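Uncharacterized protein YjgB (Bacillus subtilis, PDB 4YGT) is of unknown function but is a putative secreted lipoprotein and the first structural representative of the DUF4309 family. Local coordinates at residues E110-Q115 and F144-D149; T128-Y133 and A152-L157. All blocks are in the same frame, centred on the assembly; numbering follows the deposited sequence.

Interaction 1: residues E110-Q115 and F144-D149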
loop_
_atom_site.group_PDB
_atom_site.type_symbol
_atom_site.label_atom_id
_atom_site.label_comp_id
_atom_site.label_asym_id
_atom_site.label_seq_id
_atom_site.Cartn_x
_atom_site.Cartn_y
_atom_site.Cartn_z
ATOM N N GLU A 110 1.577 -17.032 -1.435
ATOM C CA GLU A 110 2.714 -17.940 -1.585
ATOM C C GLU A 110 3.981 -17.163 -1.986
ATOM O O GLU A 110 5.058 -17.491 -1.485
ATOM C CB GLU A 110 2.410 -19.100 -2.571
ATOM C CG GLU A 110 2.339 -18.720 -4.044
ATOM C CD GLU A 110 1.260 -19.414 -4.849
ATOM O OE1 GLU A 110 1.364 -20.649 -5.039
ATOM O OE2 GLU A 110 0.332 -18.716 -5.321
ATOM N N VAL A 111 3.865 -16.123 -2.851
ATOM C CA VAL A 111 5.049 -15.332 -3.217
ATOM C C VAL A 111 5.497 -14.555 -1.972
ATOM O O VAL A 111 6.690 -14.327 -1.811
ATOM C CB VAL A 111 4.926 -14.423 -4.475
ATOM C CG1 VAL A 111 4.502 -15.208 -5.714
ATOM C CG2 VAL A 111 4.021 -13.229 -4.236
ATOM N N LEU A 112 4.546 -14.236 -1.064
ATOM C CA LEU A 112 4.803 -13.564 0.207
ATOM C C LEU A 112 5.619 -14.470 1.110
ATOM O O LEU A 112 6.479 -13.991 1.844
ATOM C CB LEU A 112 3.490 -13.152 0.901
ATOM C CG LEU A 112 2.713 -11.971 0.303
ATOM C CD1 LEU A 112 1.450 -11.711 1.094
ATOM C CD2 LEU A 112 3.559 -10.699 0.275
ATOM N N GLN A 113 5.379 -15.792 1.017
ATOM C CA GLN A 113 6.109 -16.812 1.757
ATOM C C GLN A 113 7.515 -16.973 1.132
ATOM O O GLN A 113 8.503 -16.860 1.858
ATOM C CB GLN A 113 5.309 -18.133 1.775
ATOM C CG GLN A 113 5.964 -19.311 2.522
ATOM C CD GLN A 113 5.963 -19.180 4.029
ATOM O OE1 GLN A 113 4.956 -18.828 4.659
ATOM N NE2 GLN A 113 7.088 -19.516 4.642
ATOM N N LYS A 114 7.608 -17.163 -0.212
ATOM C CA LYS A 114 8.884 -17.329 -0.947
ATOM C C LYS A 114 9.796 -16.092 -0.837
ATOM O O LYS A 114 11.021 -16.219 -0.948
ATOM C CB LYS A 114 8.630 -17.632 -2.443
ATOM C CG LYS A 114 9.811 -18.308 -3.166
ATOM C CD LYS A 114 9.524 -18.586 -4.646
ATOM C CE LYS A 114 10.662 -19.291 -5.352
ATOM N NZ LYS A 114 10.734 -20.739 -5.008
ATOM N N GLN A 115 9.213 -14.910 -0.621
ATOM C CA GLN A 115 10.025 -13.712 -0.563
ATOM C C GLN A 115 10.257 -13.215 0.867
ATOM O O GLN A 115 11.400 -12.899 1.197
ATOM C CB GLN A 115 9.421 -12.593 -1.433
ATOM C CG GLN A 115 9.321 -12.932 -2.931
ATOM C CD GLN A 115 10.619 -13.365 -3.576
ATOM O OE1 GLN A 115 11.674 -12.728 -3.431
ATOM N NE2 GLN A 115 10.556 -14.444 -4.337
ATOM N N PHE A 144 -0.751 -6.742 3.503
ATOM C CA PHE A 144 -1.062 -7.211 2.150
ATOM C C PHE A 144 -2.502 -7.723 2.153
ATOM O O PHE A 144 -2.767 -8.792 2.712
ATOM C CB PHE A 144 -0.090 -8.289 1.674
ATOM C CG PHE A 144 1.328 -7.830 1.512
ATOM C CD1 PHE A 144 2.227 -7.914 2.569
ATOM C CD2 PHE A 144 1.785 -7.343 0.289
ATOM C CE1 PHE A 144 3.561 -7.531 2.404
ATOM C CE2 PHE A 144 3.113 -6.939 0.132
ATOM C CZ PHE A 144 3.996 -7.051 1.187
ATOM N N VAL A 145 -3.437 -6.947 1.572
ATOM C CA VAL A 145 -4.862 -7.310 1.573
ATOM C C VAL A 145 -5.195 -8.120 0.299
ATOM O O VAL A 145 -5.320 -7.561 -0.787
ATOM C CB VAL A 145 -5.758 -6.057 1.763
ATOM C CG1 VAL A 145 -7.228 -6.422 1.790
ATOM C CG2 VAL A 145 -5.379 -5.296 3.032
ATOM N N ILE A 146 -5.350 -9.444 0.464
ATOM C CA ILE A 146 -5.627 -10.417 -0.600
ATOM C C ILE A 146 -7.145 -10.641 -0.727
ATOM O O ILE A 146 -7.852 -10.809 0.272
ATOM C CB ILE A 146 -4.843 -11.741 -0.316
ATOM C CG1 ILE A 146 -3.336 -11.460 0.004
ATOM C CG2 ILE A 146 -5.018 -12.800 -1.423
ATOM C CD1 ILE A 146 -2.349 -11.283 -1.186
ATOM N N GLY A 147 -7.621 -10.635 -1.969
ATOM C CA GLY A 147 -9.034 -10.804 -2.290
ATOM C C GLY A 147 -9.526 -12.235 -2.254
ATOM O O GLY A 147 -8.867 -13.100 -1.667
ATOM N N THR A 148 -10.703 -12.490 -2.876
ATOM C CA THR A 148 -11.316 -13.833 -2.961
ATOM C C THR A 148 -10.408 -14.754 -3.784
ATOM O O THR A 148 -10.122 -15.872 -3.346
ATOM C CB THR A 148 -12.744 -13.768 -3.490
ATOM O OG1 THR A 148 -12.840 -12.724 -4.471
ATOM C CG2 THR A 148 -13.751 -13.544 -2.373
ATOM N N ASP A 149 -9.891 -14.251 -4.931
ATOM C CA ASP A 149 -8.874 -14.949 -5.709
ATOM C C ASP A 149 -7.582 -14.710 -4.953
ATOM O O ASP A 149 -7.505 -13.751 -4.174
ATOM C CB ASP A 149 -8.824 -14.459 -7.166
ATOM C CG ASP A 149 -8.474 -12.997 -7.358
ATOM O OD1 ASP A 149 -9.059 -12.142 -6.645
ATOM O OD2 ASP A 149 -7.666 -12.698 -8.261
#
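Leu112 of helix 109-116 packs against Phe144 and Ile146 of strand 140-146, a small, buried, wholly apolar contact between a helix and one face of the antiparallel sheet. The backbones stay well apart. Leu112 and Phe144 give the nearest CA pair, at 8.9 Å, and side chains span the gap. The main element is a CH-pi contact. Leu112 CD2 sits 3.5 Å from the centroid of the Phe144 ring and only 1° off the ring normal. The methyl is therefore centred over the face, about equally far from all six ring carbons. The other branch of the leucine lies nearer the strand. Leu112 CD1 is 3.8 Å from Phe144 CB, at the root of the ring, and 4.5 Å from Ile146 CD1, a looser touch. In Phe144, CG is anti to the carbonyl carbon (chi1 -65°), which carries the ring out from the strand and under the leucine. Phe144 and Ile146 are two apart on the strand and both point toward the helix. Around them, Leu112 also touches Tyr133 and Tyr135 of strand 131-137 and Val20 of helix 14-27, while Val155 of the next strand lies against Phe144. Between these two segments, Leu112 makes the whole contact from the helix side. The contact rests on dispersion and on burial of apolar surface, with the flat ring offering its pi face to a methyl.

Interaction 2: residues T128-Y133 and A152-L157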
loop_
_atom_site.group_PDB
_atom_site.type_symbol
_atom_site.label_atom_id
_atom_site.label_comp_id
_atom_site.label_asym_id
_atom_site.label_seq_id
_atom_site.Cartn_x
_atom_site.Cartn_y
_atom_site.Cartn_z
ATOM N N THR A 128 -15.701 -6.241 4.429
ATOM C CA THR A 128 -15.294 -6.929 3.177
ATOM C C THR A 128 -14.969 -8.415 3.411
ATOM O O THR A 128 -14.858 -8.862 4.566
ATOM C CB THR A 128 -14.077 -6.236 2.441
ATOM O OG1 THR A 128 -12.811 -6.677 2.955
ATOM C CG2 THR A 128 -14.130 -4.712 2.429
ATOM N N ASP A 129 -14.769 -9.160 2.292
ATOM C CA ASP A 129 -14.408 -10.588 2.283
ATOM C C ASP A 129 -12.887 -10.785 2.053
ATOM O O ASP A 129 -12.456 -11.885 1.703
ATOM C CB ASP A 129 -15.205 -11.358 1.206
ATOM C CG ASP A 129 -16.567 -11.888 1.622
ATOM O OD1 ASP A 129 -16.835 -11.959 2.846
ATOM O OD2 ASP A 129 -17.367 -12.257 0.720
ATOM N N GLU A 130 -12.076 -9.737 2.271
ATOM C CA GLU A 130 -10.618 -9.818 2.083
ATOM C C GLU A 130 -9.865 -10.362 3.314
ATOM O O GLU A 130 -10.351 -10.277 4.455
ATOM C CB GLU A 130 -10.049 -8.451 1.738
ATOM C CG GLU A 130 -10.363 -7.942 0.339
ATOM C CD GLU A 130 -10.285 -6.430 0.249
ATOM O OE1 GLU A 130 -10.790 -5.762 1.178
ATOM O OE2 GLU A 130 -9.683 -5.906 -0.713
ATOM N N ILE A 131 -8.657 -10.906 3.070
ATOM C CA ILE A 131 -7.815 -11.370 4.157
ATOM C C ILE A 131 -6.471 -10.612 4.077
ATOM O O ILE A 131 -5.886 -10.408 3.010
ATOM C CB ILE A 131 -7.694 -12.913 4.292
ATOM C CG1 ILE A 131 -7.440 -13.310 5.761
ATOM C CG2 ILE A 131 -6.696 -13.558 3.323
ATOM C CD1 ILE A 131 -8.748 -13.288 6.681
ATOM N N ASP A 132 -6.063 -10.114 5.212
ATOM C CA ASP A 132 -4.884 -9.282 5.364
ATOM C C ASP A 132 -3.703 -10.068 5.959
ATOM O O ASP A 132 -3.748 -10.468 7.124
ATOM C CB ASP A 132 -5.299 -8.112 6.269
ATOM C CG ASP A 132 -4.267 -7.095 6.666
ATOM O OD1 ASP A 132 -3.159 -7.112 6.089
ATOM O OD2 ASP A 132 -4.567 -6.281 7.560
ATOM N N TYR A 133 -2.637 -10.258 5.156
ATOM C CA TYR A 133 -1.372 -10.867 5.580
ATOM C C TYR A 133 -0.445 -9.746 6.098
ATOM O O TYR A 133 -0.001 -8.909 5.309
ATOM C CB TYR A 133 -0.728 -11.616 4.408
ATOM C CG TYR A 133 -1.476 -12.862 3.997
ATOM C CD1 TYR A 133 -2.546 -12.795 3.110
ATOM C CD2 TYR A 133 -1.103 -14.115 4.477
ATOM C CE1 TYR A 133 -3.222 -13.943 2.702
ATOM C CE2 TYR A 133 -1.785 -15.271 4.093
ATOM C CZ TYR A 133 -2.849 -15.177 3.208
ATOM O OH TYR A 133 -3.523 -16.296 2.791
ATOM N N ALA A 152 -3.430 -9.865 -4.534
ATOM C CA ALA A 152 -3.503 -8.674 -3.679
ATOM C C ALA A 152 -4.346 -7.579 -4.334
ATOM O O ALA A 152 -4.188 -7.301 -5.520
ATOM C CB ALA A 152 -2.097 -8.140 -3.385
ATOM N N ASP A 153 -5.225 -6.955 -3.545
ATOM C CA ASP A 153 -6.085 -5.849 -3.969
ATOM C C ASP A 153 -5.385 -4.540 -3.735
ATOM O O ASP A 153 -5.351 -3.697 -4.627
ATOM C CB ASP A 153 -7.413 -5.890 -3.227
ATOM C CG ASP A 153 -8.267 -7.066 -3.657
ATOM O OD1 ASP A 153 -8.076 -7.561 -4.802
ATOM O OD2 ASP A 153 -9.106 -7.503 -2.860
ATOM N N HIS A 154 -4.802 -4.387 -2.538
ATOM C CA HIS A 154 -3.998 -3.246 -2.106
ATOM C C HIS A 154 -3.075 -3.673 -0.965
ATOM O O HIS A 154 -3.300 -4.699 -0.311
ATOM C CB HIS A 154 -4.845 -2.019 -1.706
ATOM C CG HIS A 154 -5.933 -2.306 -0.716
ATOM N ND1 HIS A 154 -5.679 -2.363 0.649
ATOM C CD2 HIS A 154 -7.248 -2.524 -0.923
ATOM C CE1 HIS A 154 -6.848 -2.609 1.216
ATOM N NE2 HIS A 154 -7.818 -2.699 0.308
ATOM N N VAL A 155 -2.008 -2.905 -0.777
ATOM C CA VAL A 155 -1.001 -3.098 0.264
ATOM C C VAL A 155 -1.008 -1.829 1.101
ATOM O O VAL A 155 -0.868 -0.746 0.550
ATOM C CB VAL A 155 0.386 -3.404 -0.336
ATOM C CG1 VAL A 155 1.396 -3.699 0.759
ATOM C CG2 VAL A 155 0.319 -4.566 -1.320
ATOM N N ASN A 156 -1.257 -1.952 2.411
ATOM C CA ASN A 156 -1.307 -0.823 3.342
ATOM C C ASN A 156 -0.065 -0.688 4.192
ATOM O O ASN A 156 0.487 -1.686 4.646
ATOM C CB ASN A 156 -2.511 -0.935 4.271
ATOM C CG ASN A 156 -3.836 -1.040 3.582
ATOM O OD1 ASN A 156 -3.970 -0.707 2.405
ATOM N ND2 ASN A 156 -4.850 -1.510 4.308
ATOM N N LEU A 157 0.367 0.559 4.429
ATOM C CA LEU A 157 1.478 0.843 5.326
ATOM C C LEU A 157 1.023 1.787 6.412
ATOM O O LEU A 157 0.480 2.844 6.111
ATOM C CB LEU A 157 2.688 1.421 4.586
ATOM C CG LEU A 157 3.957 1.651 5.424
ATOM C CD1 LEU A 157 4.545 0.355 5.928
ATOM C CD2 LEU A 157 4.961 2.396 4.640
HETATM O O HOH W 1 -10.347 -3.118 1.592
#
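Glu130 and Asp153 bring their carboxylates together at the surface, where the loop leading into strand 131-137 faces the corner that the chain turns at Asp153. The close part is acid against acid. Glu130 OE2 lies 2.7 Å from Asp153 OD2, and the two carboxylate planes are turned 37° apart. Oxygens this near suggest that one of the acids probably holds a proton. Asp153 OD2 also lies 3.5 Å from Glu130 CG, so the glutamate stem packs there too. With CG anti to the carbonyl carbon (chi1 -72°) and the chain extended beyond it, Glu130 reaches across Val145 of strand 140-146, which runs between the two segments in the sheet. Thr128 forms an ST turn: its OG1 accepts from the backbone N of Glu130 at 3.2 Å. Thr128 OG1 also donates to Glu130 OE1, at 2.8 Å, on the anti side of the carboxylate, and so helps fix its rotation. The looser side is bridged by water. Water 1 donates to Glu130 OE1 at 2.7 Å and is hydrogen-bonded to His154 NE2, in the plane of the imidazole at its edge. Direct approach there is wider, with Glu130 OE2 3.8 Å from His154 NE2. Replacing Glu130 with an alanine would probably leave Asp153 OD2 without its carboxylate neighbour and cost water 1 and Thr128 OG1 one partner each. At the other ring nitrogen, His154 ND1 donates to Asn156 OD1 at 3.0 Å; the bond is bent, and the oxygen lies 30° out of the ring plane.

How the interactions relate
From the N terminus, the order is 110-115, 128-133, 144-149, then 152-157. Interaction 1 closes a loop from helix 109-116 to strand 140-146, spanning strands 121-124 and 131-137. Interaction 2 begins inside that loop and ends beyond it, closing a second one around strand 140-146. The two therefore cross rather than nest. Strand 140-146 is the middle strand of three consecutive antiparallel neighbours. It supplies one side of interaction 1 and lies between the two segments of interaction 2. Ile146 N probably hydrogen-bonds to Ile131 O, and Asp153 N to Val145 O. Interaction 1 ties the helix to the sheet. Interaction 2 joins the two strands flanking 140-146. Their centres are about 9 Å apart.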